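Local coordinates for protein RNA-dependent RNA polymerase (Qualyub virus, PDB 6DX1) that probably acts as a deubiquitinase, through a viral OTU-type cysteine protease domain that cleaves ubiquitin from its conjugates, at residues Ile141-Ile146 against Phe151-Pro156. Numbering follows the deposited sequence.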
# COMPACT_ATOMS: atom_id res chain seq x y z
N ILE A 141 -2.23 3.01 6.85
CA ILE A 141 -2.56 3.60 5.56
C ILE A 141 -3.46 2.59 4.85
O ILE A 141 -3.02 1.50 4.50
CB ILE A 141 -1.30 3.89 4.73
CG1 ILE A 141 -0.32 4.76 5.52
CG2 ILE A 141 -1.69 4.55 3.40
CD1 ILE A 141 0.98 5.06 4.77
N ASN A 142 -4.72 2.96 4.65
CA ASN A 142 -5.72 2.10 4.03
C ASN A 142 -5.90 2.48 2.57
O ASN A 142 -6.20 3.64 2.26
CB ASN A 142 -7.06 2.22 4.76
CG ASN A 142 -6.98 1.74 6.19
OD1 ASN A 142 -7.11 0.54 6.46
ND2 ASN A 142 -6.73 2.65 7.12
N LEU A 143 -5.76 1.51 1.67
CA LEU A 143 -5.94 1.74 0.24
C LEU A 143 -7.08 0.87 -0.29
O LEU A 143 -7.21 -0.30 0.09
CB LEU A 143 -4.66 1.44 -0.54
CG LEU A 143 -3.39 2.21 -0.21
CD1 LEU A 143 -2.39 2.05 -1.35
CD2 LEU A 143 -3.68 3.68 0.04
N LEU A 144 -7.89 1.43 -1.17
CA LEU A 144 -8.92 0.65 -1.85
C LEU A 144 -8.28 0.11 -3.12
O LEU A 144 -7.86 0.89 -3.99
CB LEU A 144 -10.16 1.48 -2.15
CG LEU A 144 -11.38 0.68 -2.62
CD1 LEU A 144 -11.97 -0.12 -1.46
CD2 LEU A 144 -12.44 1.60 -3.23
N HIS A 145 -8.16 -1.21 -3.21
CA HIS A 145 -7.47 -1.87 -4.31
C HIS A 145 -8.52 -2.43 -5.26
O HIS A 145 -9.19 -3.42 -4.94
CB HIS A 145 -6.56 -2.98 -3.76
CG HIS A 145 -5.65 -3.57 -4.78
ND1 HIS A 145 -4.95 -4.74 -4.55
CD2 HIS A 145 -5.31 -3.17 -6.03
CE1 HIS A 145 -4.22 -5.03 -5.61
NE2 HIS A 145 -4.42 -4.10 -6.53
N ILE A 146 -8.71 -1.77 -6.40
CA ILE A 146 -9.78 -2.17 -7.31
C ILE A 146 -9.19 -2.77 -8.58
O ILE A 146 -7.99 -3.04 -8.65
CB ILE A 146 -10.73 -0.98 -7.60
CG1 ILE A 146 -10.04 0.07 -8.47
CG2 ILE A 146 -11.19 -0.31 -6.29
CD1 ILE A 146 -10.97 1.21 -8.87
N PHE A 151 -5.44 2.04 -7.27
CA PHE A 151 -5.55 2.26 -5.83
C PHE A 151 -6.17 3.62 -5.56
O PHE A 151 -5.70 4.63 -6.10
CB PHE A 151 -4.19 2.22 -5.13
CG PHE A 151 -3.50 0.88 -5.17
CD1 PHE A 151 -3.75 -0.07 -4.18
CD2 PHE A 151 -2.57 0.59 -6.16
CE1 PHE A 151 -3.09 -1.31 -4.20
CE2 PHE A 151 -1.91 -0.65 -6.19
CZ PHE A 151 -2.18 -1.59 -5.21
N ASP A 152 -7.18 3.66 -4.70
CA ASP A 152 -7.68 4.90 -4.13
C ASP A 152 -7.37 4.93 -2.64
O ASP A 152 -6.98 3.92 -2.04
CB ASP A 152 -9.18 5.03 -4.37
CG ASP A 152 -9.51 5.17 -5.85
OD1 ASP A 152 -10.34 4.39 -6.35
OD2 ASP A 152 -8.94 6.08 -6.49
N PHE A 153 -7.53 6.10 -2.03
CA PHE A 153 -7.20 6.27 -0.62
C PHE A 153 -8.45 6.18 0.24
O PHE A 153 -9.52 6.64 -0.16
CB PHE A 153 -6.52 7.63 -0.39
CG PHE A 153 -6.17 7.91 1.04
CD1 PHE A 153 -5.42 7.01 1.79
CD2 PHE A 153 -6.54 9.11 1.61
CE1 PHE A 153 -5.09 7.29 3.10
CE2 PHE A 153 -6.20 9.41 2.93
CZ PHE A 153 -5.48 8.49 3.68
N LEU A 154 -8.33 5.56 1.40
CA LEU A 154 -9.47 5.40 2.31
C LEU A 154 -9.15 6.08 3.63
O LEU A 154 -8.13 5.78 4.25
CB LEU A 154 -9.78 3.92 2.53
CG LEU A 154 -10.32 3.14 1.33
CD1 LEU A 154 -10.31 1.65 1.69
CD2 LEU A 154 -11.71 3.58 0.95
N VAL A 155 -10.02 6.98 4.07
CA VAL A 155 -9.87 7.68 5.34
C VAL A 155 -10.82 7.05 6.37
O VAL A 155 -12.03 7.07 6.14
CB VAL A 155 -10.16 9.18 5.22
CG1 VAL A 155 -9.80 9.88 6.53
CG2 VAL A 155 -9.41 9.80 4.06
N PRO A 156 -10.32 6.53 7.48
CA PRO A 156 -11.22 5.96 8.48
C PRO A 156 -12.16 7.01 9.04
O PRO A 156 -11.77 8.15 9.31
CB PRO A 156 -10.27 5.43 9.56
CG PRO A 156 -8.96 5.25 8.86
CD PRO A 156 -8.90 6.35 7.84
O HOH W 1 -6.03 5.28 5.77
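The imidazole of H145 and the ring of F151 form an offset stack. Their centroids are 4.3 Å apart and their planes differ by 14°. F151 CE1 lies over one face of the imidazole, 3.4 Å from H145 CD2, toward the rim of that ring. The H145 side chain turns away from its backbone N (chi1 -171°), while that of F151 lies beside its own (chi1 -66°); the two then run side by side and point the same way. H145 NE2 is hydrogen-bonded to OD2 of D149, in the link between the two strands, which helps fix the rotation of the imidazole. F117 of the adjacent strand also meets both rings, edge-to-face with H145. The F151 ring has L143 CD1 obliquely beside it, 3.8 Å from CD1 of F151. The other methyl of L143, CD2, comes to the edge of the F153 ring, near its plane. The leucine thus touches both phenylalanines, and on this face of the sheet it also packs on helix 41-51. On the opposite face, the CD1 methyl of L154 lies 3.8 Å from CB of L144, the two side chains crossing at a slant. Between the strands, L144 and D152 form a hydrogen-bonded pair. L144 N donates to D152 O at 2.8 Å, and D152 N donates back to L144 O. Farther along, the strands are bridged by a water that accepts from N142 N and ND2 and donates to L154 O (2.6 Å). The amide of N142 is also held by W118 and Y137. The arrangement is an antiparallel beta hairpin, made of strands 140-146 and 150-156 within the mixed sheet of the OTU-like cysteine protease fold.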